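PDB 6PB3: rhizobiales Sp. Pch2 from Marine metagenome, which is probably a hexameric TRIP13/Pch2-like AAA+ ATPase that remodels HORMA domain proteins and so regulates bacterial cGAS-like enzymes in immunity against bacteriophages. Local coordinates for residues A229-V234 with G251-T256; A178-F183 with S208-V213; D50-W55 with A65-V70; S37-M42 with E92-D97; G186-G191 with R214-E219. All blocks are in the same frame, centred on the assembly; numbering follows the deposited sequence.

Overall arrangement
From the N terminus, contact 4 opens first. It joins helix 33-47 to the junction of helices 87-93 and 95-102, closing a loop of 49 residues. Contact 3 is nested inside that loop and packs helix 49-59 against the start of helix 68-71. The two touch through V70 and M42. Contacts 2 and 5 cross along the chain. They join helix 179-192 to the short helix 211-214 and to the turn that leads into strand 219-223. Contact 5 also touches contact 4, where E219 meets R38 and M42. Contact 1 comes last, in the helical C-terminal part. Its centre lies about 38 Å from that of contact 2, on the opposite side of the chain's centre.

Contact 1. Residues A229-V234 with G251-T256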
# COMPACT_ATOMS: atom_id res chain seq x y z
N ALA A 229 -32.06 10.52 9.32
CA ALA A 229 -32.61 11.35 10.39
C ALA A 229 -31.66 12.48 10.74
O ALA A 229 -32.08 13.63 10.91
CB ALA A 229 -32.92 10.50 11.63
N GLN A 230 -30.36 12.18 10.86
CA GLN A 230 -29.39 13.21 11.19
C GLN A 230 -29.27 14.25 10.08
O GLN A 230 -29.14 15.45 10.36
CB GLN A 230 -28.04 12.59 11.50
CG GLN A 230 -28.09 11.73 12.78
CD GLN A 230 -26.89 10.82 12.93
OE1 GLN A 230 -26.45 10.17 11.98
NE2 GLN A 230 -26.36 10.75 14.14
N ARG A 231 -29.32 13.81 8.82
CA ARG A 231 -29.29 14.78 7.72
C ARG A 231 -30.55 15.63 7.73
O ARG A 231 -30.49 16.84 7.50
CB ARG A 231 -29.12 14.06 6.38
CG ARG A 231 -27.83 13.27 6.28
CD ARG A 231 -27.44 13.00 4.84
NE ARG A 231 -28.52 12.35 4.11
CZ ARG A 231 -28.85 11.08 4.28
NH1 ARG A 231 -28.20 10.33 5.17
NH2 ARG A 231 -29.85 10.55 3.58
N ARG A 232 -31.69 15.01 8.03
CA ARG A 232 -32.94 15.77 8.14
C ARG A 232 -32.84 16.85 9.21
O ARG A 232 -33.28 17.98 8.99
CB ARG A 232 -34.10 14.81 8.43
CG ARG A 232 -35.47 15.38 8.10
CD ARG A 232 -36.60 14.45 8.54
NE ARG A 232 -36.12 13.09 8.75
CZ ARG A 232 -36.21 12.12 7.85
NH1 ARG A 232 -36.78 12.35 6.68
NH2 ARG A 232 -35.76 10.91 8.12
N ALA A 233 -32.26 16.53 10.37
CA ALA A 233 -32.21 17.51 11.46
C ALA A 233 -31.33 18.70 11.11
O ALA A 233 -31.70 19.85 11.36
CB ALA A 233 -31.74 16.85 12.76
N VAL A 234 -30.16 18.45 10.51
CA VAL A 234 -29.30 19.56 10.11
C VAL A 234 -30.01 20.44 9.09
O VAL A 234 -29.99 21.67 9.18
CB VAL A 234 -27.97 19.03 9.54
CG1 VAL A 234 -27.17 20.19 8.96
CG2 VAL A 234 -27.17 18.30 10.63
N GLY A 251 -36.14 15.88 -0.38
CA GLY A 251 -35.29 15.85 -1.56
C GLY A 251 -33.84 16.12 -1.23
O GLY A 251 -32.93 15.45 -1.74
N LEU A 252 -33.58 17.10 -0.36
CA LEU A 252 -32.21 17.40 0.02
C LEU A 252 -31.63 16.32 0.93
O LEU A 252 -30.43 16.06 0.89
CB LEU A 252 -32.13 18.76 0.71
CG LEU A 252 -32.38 20.03 -0.08
CD1 LEU A 252 -32.56 21.20 0.87
CD2 LEU A 252 -31.20 20.27 -1.02
N VAL A 253 -32.47 15.70 1.75
CA VAL A 253 -32.04 14.54 2.52
C VAL A 253 -31.62 13.41 1.59
O VAL A 253 -30.58 12.78 1.77
CB VAL A 253 -33.17 14.09 3.47
CG1 VAL A 253 -32.82 12.73 4.09
CG2 VAL A 253 -33.41 15.13 4.54
N ALA A 254 -32.43 13.15 0.57
CA ALA A 254 -32.10 12.10 -0.38
C ALA A 254 -30.87 12.45 -1.20
O ALA A 254 -30.03 11.59 -1.47
CB ALA A 254 -33.30 11.81 -1.29
N ALA A 255 -30.75 13.72 -1.60
CA ALA A 255 -29.61 14.12 -2.42
C ALA A 255 -28.30 14.06 -1.66
O ALA A 255 -27.24 13.99 -2.28
CB ALA A 255 -29.83 15.53 -2.97
N THR A 256 -28.34 14.08 -0.33
CA THR A 256 -27.11 14.04 0.44
C THR A 256 -26.83 12.66 1.03
O THR A 256 -25.84 12.49 1.75
CB THR A 256 -27.15 15.11 1.54
OG1 THR A 256 -28.31 14.93 2.37
CG2 THR A 256 -27.23 16.48 0.88
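R231 reaches from helix 228-239 to the last turn of helix 246-255 and grips the carbonyl of V253. Two of its nitrogens share the one oxygen. NE gives a bond of 3.1 Å to V253 O, in the carbonyl plane and on a lone pair. NH2 lies 3.0 Å from the same V253 O but stands above the carbonyl plane. The oxygen itself lies almost in the plane of the guanidinium. The arginine chain bends at chi3 (-54°), which turns the NE side of the group toward the helix end. Two further partners hold the guanidinium: NH2 forms a salt bridge with D228, and NH1 donates to P226 O. T256 slides past R231 in the opposite direction. Its OG1 lies 2.8 Å from L252 O, 3.2 Å from V253 O and 3.1 Å from R231 NE. R232 adds an apolar part, as V253 CG2 sits 3.7 Å from R232 CA. The charged end of R232 goes elsewhere, to a salt bridge with E250. Helix 268-283 touches both R231 and T256. The arrangement satisfies a carbonyl at a helix C-terminus inside the C-terminal helical bundle, probably the small lid domain of this AAA+ ATPase.

Contact 2. Residues A178-F183 with S208-V213; sequences AGVNAF and SLDPAV
The F183 ring meets V213 with its edge. V213 CG2 lies near the ring plane, 3.6 Å from CD2 of F183, and V213 CG1 is 4.0 Å from F183 CE2. Both methyls therefore lie beside the CD2-CE2 side of the ring, and the two side chains cross at about a right angle. The ring of F132, on helix 124-141, also meets F183, with the planes at about 60°. The other flat group is the carboxylate of D210. V180 places CG1 over one face of it, 3.6 Å from D210 CG and nearly as close to both oxygens. The first torsion of V180 (172°) sets CG1 anti to the backbone N and aims it at this face. D210 is the N-cap of the short helix 211-214. Its OD1 accepts from A212 N at 2.8 Å, using the anti lone pair. This bond holds the carboxylate against the first turn while V180 covers it. The pieces belong to the P-loop ATPase core of the AAA family: helix 179-192 lies beside the central sheet, and the segment 208-213 follows strand 197-203. M201 on that strand touches F183, L209 and V213. V180 and V213 also meet, with V180 CG1 4.3 Å from V213 CG2. P211 packs on N204 of a second subunit, so the start of the capped helix lies at a subunit boundary.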
# COMPACT_ATOMS: atom_id res chain seq x y z
N ALA A 178 6.08 5.59 26.10
CA ALA A 178 6.50 6.52 27.13
C ALA A 178 5.37 7.48 27.45
O ALA A 178 4.86 7.51 28.57
CB ALA A 178 7.74 7.29 26.70
N GLY A 179 4.99 8.26 26.43
CA GLY A 179 3.83 9.12 26.57
C GLY A 179 2.54 8.32 26.72
O GLY A 179 1.64 8.71 27.46
N VAL A 180 2.44 7.20 26.01
CA VAL A 180 1.28 6.34 26.18
C VAL A 180 1.24 5.79 27.60
O VAL A 180 0.18 5.70 28.22
CB VAL A 180 1.29 5.21 25.12
CG1 VAL A 180 0.21 4.19 25.42
CG2 VAL A 180 1.10 5.79 23.74
N ASN A 181 2.41 5.44 28.14
CA ASN A 181 2.43 4.86 29.48
C ASN A 181 2.03 5.89 30.54
O ASN A 181 1.29 5.57 31.47
CB ASN A 181 3.81 4.28 29.78
CG ASN A 181 3.75 2.79 30.01
OD1 ASN A 181 3.67 2.01 29.07
ND2 ASN A 181 3.77 2.39 31.28
N ALA A 182 2.51 7.13 30.40
CA ALA A 182 2.10 8.19 31.31
C ALA A 182 0.59 8.39 31.27
O ALA A 182 -0.04 8.67 32.30
CB ALA A 182 2.82 9.49 30.96
N PHE A 183 -0.01 8.27 30.08
CA PHE A 183 -1.44 8.47 29.93
C PHE A 183 -2.22 7.33 30.58
O PHE A 183 -3.21 7.56 31.29
CB PHE A 183 -1.76 8.58 28.45
CG PHE A 183 -3.17 8.99 28.16
CD1 PHE A 183 -3.60 10.27 28.47
CD2 PHE A 183 -4.05 8.11 27.57
CE1 PHE A 183 -4.90 10.66 28.19
CE2 PHE A 183 -5.35 8.48 27.29
CZ PHE A 183 -5.78 9.76 27.62
N SER A 208 -6.05 4.64 15.15
CA SER A 208 -4.82 5.37 15.44
C SER A 208 -4.42 5.23 16.90
O SER A 208 -3.22 5.26 17.22
CB SER A 208 -4.99 6.85 15.08
OG SER A 208 -4.06 7.64 15.81
N LEU A 209 -5.39 5.05 17.79
CA LEU A 209 -5.09 5.03 19.21
C LEU A 209 -4.31 3.79 19.60
O LEU A 209 -4.52 2.70 19.07
CB LEU A 209 -6.38 5.10 20.02
CG LEU A 209 -6.91 6.50 20.24
CD1 LEU A 209 -8.15 6.42 21.11
CD2 LEU A 209 -5.81 7.30 20.90
N ASP A 210 -3.39 3.96 20.55
CA ASP A 210 -2.73 2.81 21.13
C ASP A 210 -3.76 1.85 21.73
O ASP A 210 -4.75 2.29 22.32
CB ASP A 210 -1.74 3.25 22.21
CG ASP A 210 -0.88 2.09 22.70
OD1 ASP A 210 -1.39 1.22 23.45
OD2 ASP A 210 0.30 2.02 22.31
N PRO A 211 -3.58 0.54 21.55
CA PRO A 211 -4.58 -0.42 22.05
C PRO A 211 -4.80 -0.34 23.55
O PRO A 211 -5.93 -0.52 24.03
CB PRO A 211 -3.98 -1.78 21.66
CG PRO A 211 -3.01 -1.46 20.56
CD PRO A 211 -2.48 -0.11 20.82
N ALA A 212 -3.73 -0.08 24.31
CA ALA A 212 -3.86 0.04 25.75
C ALA A 212 -4.64 1.29 26.16
O ALA A 212 -5.19 1.34 27.27
CB ALA A 212 -2.46 0.04 26.38
N VAL A 213 -4.73 2.27 25.27
CA VAL A 213 -5.65 3.38 25.50
C VAL A 213 -7.06 2.97 25.12
O VAL A 213 -8.01 3.20 25.87
CB VAL A 213 -5.19 4.63 24.73
CG1 VAL A 213 -6.32 5.66 24.66
CG2 VAL A 213 -3.96 5.22 25.39

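Contact 3. Residues D50-W55 with A65-V70; sequences DGLSAW and ALVKNV
Residues 50-55 of helix 49-59 face the loop 65-67 and the first turn of helix 68-71, where V70 N makes a weak bond to V67 O. They belong to two helices joined by a loop, which lead into strand 76-81 of the AAA+ core. The contact between them is wholly apolar. L52 and V67 reach toward each other, tip to tip. V67 CG1 is the methyl involved, and it comes to 3.7 Å from CG of L52. L52 forks beyond this point: CD1 meets V67 CG1, at 3.9 Å, while CD2 fits between V67 and V70. The torsions of L52, with CG anti to the backbone N (-177°) and chi2 at 62°, spread the fork across both valines. W55 sits one turn further on and extends the same face. L66 CD2 comes obliquely to the CZ3-CH2 bond of its indole, 3.9 Å from either W55 atom. V67 CG1 approaches at the ring edge, 4.1 Å from W55 CZ3. Y284, P285 and I289 of a second subunit pack on L52, W55 and L66. H59, one turn on in the same helix, stacks on the W55 ring, while the indole NE1 donates to T287 O of the second subunit, so W55 serves both the fold and the hexamer. L52 CD2 ends 3.7 Å from V70 CG1, with the two side chains crossing at about a right angle.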
# COMPACT_ATOMS: atom_id res chain seq x y z
N ASP A 50 -23.02 6.96 41.68
CA ASP A 50 -24.17 6.62 42.51
C ASP A 50 -25.49 6.85 41.77
O ASP A 50 -26.45 6.11 41.96
CB ASP A 50 -24.13 7.41 43.81
CG ASP A 50 -22.91 7.08 44.65
OD1 ASP A 50 -22.37 5.96 44.51
OD2 ASP A 50 -22.49 7.94 45.46
N GLY A 51 -25.53 7.87 40.90
CA GLY A 51 -26.75 8.15 40.17
C GLY A 51 -27.16 7.02 39.25
O GLY A 51 -28.36 6.79 39.03
N LEU A 52 -26.19 6.30 38.68
CA LEU A 52 -26.52 5.14 37.86
C LEU A 52 -27.01 3.99 38.72
O LEU A 52 -27.98 3.30 38.36
CB LEU A 52 -25.31 4.71 37.03
CG LEU A 52 -25.54 3.54 36.06
CD1 LEU A 52 -26.60 3.92 35.02
CD2 LEU A 52 -24.25 3.13 35.38
N SER A 53 -26.35 3.75 39.85
CA SER A 53 -26.81 2.71 40.77
C SER A 53 -28.23 2.98 41.24
O SER A 53 -29.06 2.07 41.28
CB SER A 53 -25.87 2.60 41.97
OG SER A 53 -24.52 2.56 41.55
N ALA A 54 -28.52 4.23 41.59
CA ALA A 54 -29.87 4.55 42.06
C ALA A 54 -30.89 4.35 40.96
O ALA A 54 -31.95 3.77 41.19
CB ALA A 54 -29.92 5.98 42.58
N TRP A 55 -30.58 4.79 39.73
CA TRP A 55 -31.48 4.54 38.61
C TRP A 55 -31.74 3.05 38.43
O TRP A 55 -32.88 2.64 38.23
CB TRP A 55 -30.92 5.13 37.32
CG TRP A 55 -31.64 4.59 36.11
CD1 TRP A 55 -32.79 5.07 35.56
CD2 TRP A 55 -31.26 3.45 35.32
NE1 TRP A 55 -33.15 4.31 34.48
CE2 TRP A 55 -32.23 3.31 34.31
CE3 TRP A 55 -30.20 2.54 35.37
CZ2 TRP A 55 -32.17 2.29 33.35
CZ3 TRP A 55 -30.14 1.53 34.42
CH2 TRP A 55 -31.12 1.42 33.43
N ALA A 65 -25.97 -7.68 36.32
CA ALA A 65 -24.83 -7.19 35.56
C ALA A 65 -25.17 -6.01 34.67
O ALA A 65 -24.34 -5.61 33.84
CB ALA A 65 -24.23 -8.32 34.71
N LEU A 66 -26.36 -5.43 34.83
CA LEU A 66 -26.79 -4.36 33.93
C LEU A 66 -25.84 -3.17 33.98
O LEU A 66 -25.42 -2.66 32.94
CB LEU A 66 -28.21 -3.91 34.29
CG LEU A 66 -28.72 -2.63 33.61
CD1 LEU A 66 -28.68 -2.77 32.10
CD2 LEU A 66 -30.14 -2.32 34.08
N VAL A 67 -25.51 -2.71 35.18
CA VAL A 67 -24.62 -1.57 35.34
C VAL A 67 -23.27 -1.96 35.91
O VAL A 67 -22.35 -1.12 35.91
CB VAL A 67 -25.26 -0.47 36.22
CG1 VAL A 67 -26.53 0.04 35.58
CG2 VAL A 67 -25.54 -1.02 37.60
N LYS A 68 -23.11 -3.20 36.40
CA LYS A 68 -21.83 -3.62 36.95
C LYS A 68 -20.70 -3.38 35.96
O LYS A 68 -19.60 -2.97 36.35
CB LYS A 68 -21.89 -5.10 37.35
N ASN A 69 -20.96 -3.61 34.67
CA ASN A 69 -19.94 -3.34 33.67
C ASN A 69 -19.71 -1.84 33.49
O ASN A 69 -18.57 -1.40 33.38
CB ASN A 69 -20.30 -4.01 32.34
CG ASN A 69 -21.75 -3.79 31.94
OD1 ASN A 69 -22.34 -2.75 32.23
ND2 ASN A 69 -22.34 -4.77 31.26
N VAL A 70 -20.79 -1.04 33.49
CA VAL A 70 -20.65 0.37 33.12
C VAL A 70 -19.90 1.15 34.19
O VAL A 70 -19.12 2.06 33.89
CB VAL A 70 -22.04 1.00 32.86
CG1 VAL A 70 -21.91 2.48 32.63
CG2 VAL A 70 -22.70 0.35 31.68

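Contact 4. Residues S37-M42 with E92-D97; sequences SRLSKM and ETIGDD
I94 crosses L39 obliquely and touches it through CB, CG1 and CG2. Its CB is 3.8 Å from CD2 of L39. From there CG2 takes one branch and comes closest, 3.6 Å from L39 CD2. The other branch starts at CG1, which rests 3.8 Å from L39 CG. Its tip, CD1, moves on to the next residue and sits 4.0 Å from CB of S40. CG1 of I94 is anti to the backbone N (-163°), and this puts the long branch along helix 33-47. Here helix 87-93, which begins at the end of the probable P-loop, is followed closely by helix 95-102. Helix 33-47 lies against this junction and against the central sheet of the AAA+ core, with L39 reaching I77, L79 and I221. Polar atoms close the other end. S40 OG donates to D97 OD1 at 3.2 Å, coming from 49° above the carboxylate plane. R101, outside both segments, holds the two partners more firmly. Its NE donates to S40 OG, and its NH2 pairs with D97 OD1 in a salt bridge. The serine hydroxyl thus both gives and accepts, and the nearby positive charge probably helps keep D97 ionised.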
# COMPACT_ATOMS: atom_id res chain seq x y z
N SER A 37 -26.20 13.54 24.13
CA SER A 37 -26.81 12.81 25.23
C SER A 37 -25.89 11.73 25.78
O SER A 37 -25.71 11.61 27.00
CB SER A 37 -28.13 12.19 24.75
OG SER A 37 -28.59 11.19 25.64
N ARG A 38 -25.29 10.92 24.90
CA ARG A 38 -24.41 9.86 25.37
C ARG A 38 -23.17 10.43 26.04
O ARG A 38 -22.78 9.99 27.13
CB ARG A 38 -24.02 8.92 24.23
CG ARG A 38 -25.17 8.16 23.64
CD ARG A 38 -24.69 7.28 22.47
NE ARG A 38 -25.83 6.71 21.76
CZ ARG A 38 -25.75 6.06 20.60
NH1 ARG A 38 -24.58 5.88 20.01
NH2 ARG A 38 -26.85 5.59 20.04
N LEU A 39 -22.53 11.41 25.41
CA LEU A 39 -21.35 12.01 26.01
C LEU A 39 -21.70 12.63 27.35
O LEU A 39 -21.01 12.40 28.35
CB LEU A 39 -20.73 13.04 25.06
CG LEU A 39 -19.45 13.72 25.58
CD1 LEU A 39 -18.42 12.63 25.93
CD2 LEU A 39 -18.85 14.76 24.59
N SER A 40 -22.81 13.38 27.41
CA SER A 40 -23.17 14.06 28.65
C SER A 40 -23.52 13.07 29.75
O SER A 40 -23.11 13.23 30.91
CB SER A 40 -24.35 15.03 28.40
OG SER A 40 -25.05 15.28 29.59
N LYS A 41 -24.30 12.04 29.42
CA LYS A 41 -24.73 11.12 30.47
C LYS A 41 -23.58 10.24 30.95
O LYS A 41 -23.50 9.93 32.15
CB LYS A 41 -25.90 10.29 29.95
CG LYS A 41 -27.21 11.08 29.72
CD LYS A 41 -28.21 10.24 28.94
CE LYS A 41 -29.63 10.82 28.96
NZ LYS A 41 -30.56 9.88 28.26
N MSE A 42 -22.68 9.83 30.05
CA MSE A 42 -21.55 8.97 30.45
C MSE A 42 -20.62 9.72 31.40
O MSE A 42 -20.17 9.17 32.42
CB MSE A 42 -20.76 8.49 29.22
CG MSE A 42 -19.65 7.47 29.53
SE MSE A 42 -20.30 5.81 30.38
CE MSE A 42 -19.85 6.14 32.16
N GLU A 92 -15.53 20.45 23.85
CA GLU A 92 -15.21 21.70 24.53
C GLU A 92 -16.42 22.37 25.14
O GLU A 92 -16.25 23.31 25.92
CB GLU A 92 -14.56 22.69 23.56
CG GLU A 92 -13.16 22.31 23.11
CD GLU A 92 -12.60 23.35 22.15
OE1 GLU A 92 -13.39 24.18 21.65
OE2 GLU A 92 -11.38 23.34 21.89
N THR A 93 -17.63 21.94 24.80
CA THR A 93 -18.82 22.60 25.32
C THR A 93 -19.74 21.69 26.12
O THR A 93 -20.57 22.21 26.88
CB THR A 93 -19.62 23.23 24.18
OG1 THR A 93 -19.97 22.23 23.22
CG2 THR A 93 -18.80 24.31 23.51
N ILE A 94 -19.59 20.37 26.00
CA ILE A 94 -20.52 19.41 26.60
C ILE A 94 -20.57 19.53 28.12
O ILE A 94 -21.56 19.11 28.74
CB ILE A 94 -20.13 17.98 26.17
CG1 ILE A 94 -21.28 17.00 26.40
CG2 ILE A 94 -18.85 17.52 26.88
CD1 ILE A 94 -22.58 17.44 25.74
N GLY A 95 -19.54 20.10 28.74
CA GLY A 95 -19.51 20.26 30.18
C GLY A 95 -20.62 21.14 30.70
O GLY A 95 -21.01 21.01 31.87
N ASP A 96 -21.16 22.03 29.86
CA ASP A 96 -22.32 22.81 30.24
C ASP A 96 -23.53 21.92 30.41
O ASP A 96 -24.34 22.12 31.33
CB ASP A 96 -22.60 23.88 29.19
CG ASP A 96 -23.62 24.88 29.66
OD1 ASP A 96 -23.22 25.84 30.35
OD2 ASP A 96 -24.82 24.70 29.35
N ASP A 97 -23.70 20.96 29.51
CA ASP A 97 -24.78 19.99 29.64
C ASP A 97 -24.61 19.13 30.90
O ASP A 97 -25.58 18.87 31.61
CB ASP A 97 -24.81 19.11 28.40
CG ASP A 97 -26.19 18.61 28.08
OD1 ASP A 97 -26.75 17.85 28.91
OD2 ASP A 97 -26.72 18.99 27.01

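Contact 5. Residues G186-G191 with R214-E219; sequences GIDRLG and RRRAAE
The salt bridge of D188 with R216 joins helix 179-192 to the turn at the end of helix 211-214, in the region that carries arginine fingers in AAA+ ATPases. R214 packs on V83 and R215 on T88 of a second subunit, at its probable P-loop, which is consistent with such a role for one or both. R216 instead turns back into its own chain. NE of R216 donates to OD1 of D188 at 3.0 Å, nearly straight at 164°. It meets this oxygen on the syn side, and OD1 lies close to the guanidinium plane. A second bond, from R216 NH2 to D188 OD2 at 3.3 Å, is weak. R216 NH1 lies over one face of the R215 guanidinium, 3.1 Å above its plane and offset toward the rim. R216 runs extended from CG to NE and passes I187, whose CG2 is 4.3 Å from R216 CD. NH1 also donates to A212 O. R216 is thus held both by helix 179-192 and by its own short helix. The type I turn from R214 to A217 leads on to strand 219-223, where E219 bonds through its backbone to V78. I187 also packs on L76 of strand 76-81 and on F132 of helix 124-141.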
# COMPACT_ATOMS: atom_id res chain seq x y z
N GLY A 186 -2.12 7.59 34.21
CA GLY A 186 -3.01 8.65 34.66
C GLY A 186 -4.46 8.21 34.70
O GLY A 186 -5.17 8.47 35.68
N ILE A 187 -4.91 7.53 33.65
CA ILE A 187 -6.29 7.05 33.58
C ILE A 187 -6.57 6.07 34.71
O ILE A 187 -7.61 6.13 35.37
CB ILE A 187 -6.54 6.40 32.22
CG1 ILE A 187 -6.50 7.45 31.12
CG2 ILE A 187 -7.86 5.64 32.23
CD1 ILE A 187 -6.67 6.84 29.77
N ASP A 188 -5.67 5.10 34.90
CA ASP A 188 -5.85 4.13 35.98
C ASP A 188 -5.94 4.82 37.33
O ASP A 188 -6.75 4.45 38.18
CB ASP A 188 -4.70 3.13 35.97
CG ASP A 188 -4.74 2.22 34.78
OD1 ASP A 188 -5.76 2.23 34.07
OD2 ASP A 188 -3.76 1.49 34.56
N ARG A 189 -5.10 5.83 37.53
CA ARG A 189 -5.09 6.55 38.80
C ARG A 189 -6.42 7.25 39.05
O ARG A 189 -6.94 7.24 40.17
CB ARG A 189 -3.92 7.54 38.80
CG ARG A 189 -3.58 8.16 40.11
CD ARG A 189 -2.31 8.96 39.93
NE ARG A 189 -2.11 9.96 40.97
CZ ARG A 189 -1.30 11.01 40.85
NH1 ARG A 189 -0.61 11.19 39.73
NH2 ARG A 189 -1.19 11.88 41.84
N LEU A 190 -7.01 7.84 38.00
CA LEU A 190 -8.33 8.44 38.14
C LEU A 190 -9.39 7.37 38.42
O LEU A 190 -10.35 7.62 39.15
CB LEU A 190 -8.70 9.23 36.88
CG LEU A 190 -7.88 10.48 36.56
CD1 LEU A 190 -8.47 11.22 35.35
CD2 LEU A 190 -7.81 11.39 37.76
N GLY A 191 -9.22 6.19 37.82
CA GLY A 191 -10.21 5.14 38.01
C GLY A 191 -10.10 4.48 39.37
O GLY A 191 -11.12 4.19 40.01
N ARG A 214 -7.22 2.34 23.95
CA ARG A 214 -8.55 2.02 23.45
C ARG A 214 -9.31 1.12 24.41
O ARG A 214 -10.49 1.35 24.68
CB ARG A 214 -8.42 1.34 22.08
CG ARG A 214 -9.47 1.77 21.10
CD ARG A 214 -9.39 0.99 19.83
NE ARG A 214 -8.03 0.94 19.29
CZ ARG A 214 -7.72 0.26 18.19
NH1 ARG A 214 -8.69 -0.38 17.55
NH2 ARG A 214 -6.47 0.23 17.73
N ARG A 215 -8.64 0.10 24.95
CA ARG A 215 -9.32 -0.89 25.77
C ARG A 215 -9.77 -0.33 27.11
O ARG A 215 -10.63 -0.94 27.76
CB ARG A 215 -8.41 -2.10 25.99
CG ARG A 215 -7.28 -1.91 27.00
CD ARG A 215 -6.46 -3.22 27.14
NE ARG A 215 -5.49 -3.14 28.23
CZ ARG A 215 -4.17 -3.14 28.05
NH1 ARG A 215 -3.65 -3.23 26.82
NH2 ARG A 215 -3.36 -3.06 29.11
N ARG A 216 -9.25 0.83 27.52
CA ARG A 216 -9.67 1.48 28.75
C ARG A 216 -10.85 2.43 28.59
O ARG A 216 -11.42 2.86 29.60
CB ARG A 216 -8.50 2.24 29.36
CG ARG A 216 -7.47 1.32 29.99
CD ARG A 216 -6.22 2.08 30.42
NE ARG A 216 -5.37 1.28 31.30
CZ ARG A 216 -4.50 0.36 30.88
NH1 ARG A 216 -4.37 0.10 29.59
NH2 ARG A 216 -3.74 -0.29 31.77
N ALA A 217 -11.25 2.77 27.36
CA ALA A 217 -12.40 3.65 27.18
C ALA A 217 -13.63 3.06 27.84
O ALA A 217 -13.99 1.89 27.60
CB ALA A 217 -12.65 3.90 25.69
N ALA A 218 -14.27 3.84 28.70
CA ALA A 218 -15.56 3.46 29.23
C ALA A 218 -16.60 3.48 28.14
O ALA A 218 -17.49 2.63 28.08
CB ALA A 218 -15.98 4.39 30.37
N GLU A 219 -16.49 4.45 27.24
CA GLU A 219 -17.37 4.48 26.09
C GLU A 219 -16.62 5.06 24.91
O GLU A 219 -15.81 5.98 25.07
CB GLU A 219 -18.65 5.31 26.35
CG GLU A 219 -19.66 5.19 25.22
CD GLU A 219 -20.92 6.00 25.44
OE1 GLU A 219 -21.00 6.74 26.43
OE2 GLU A 219 -21.83 5.89 24.60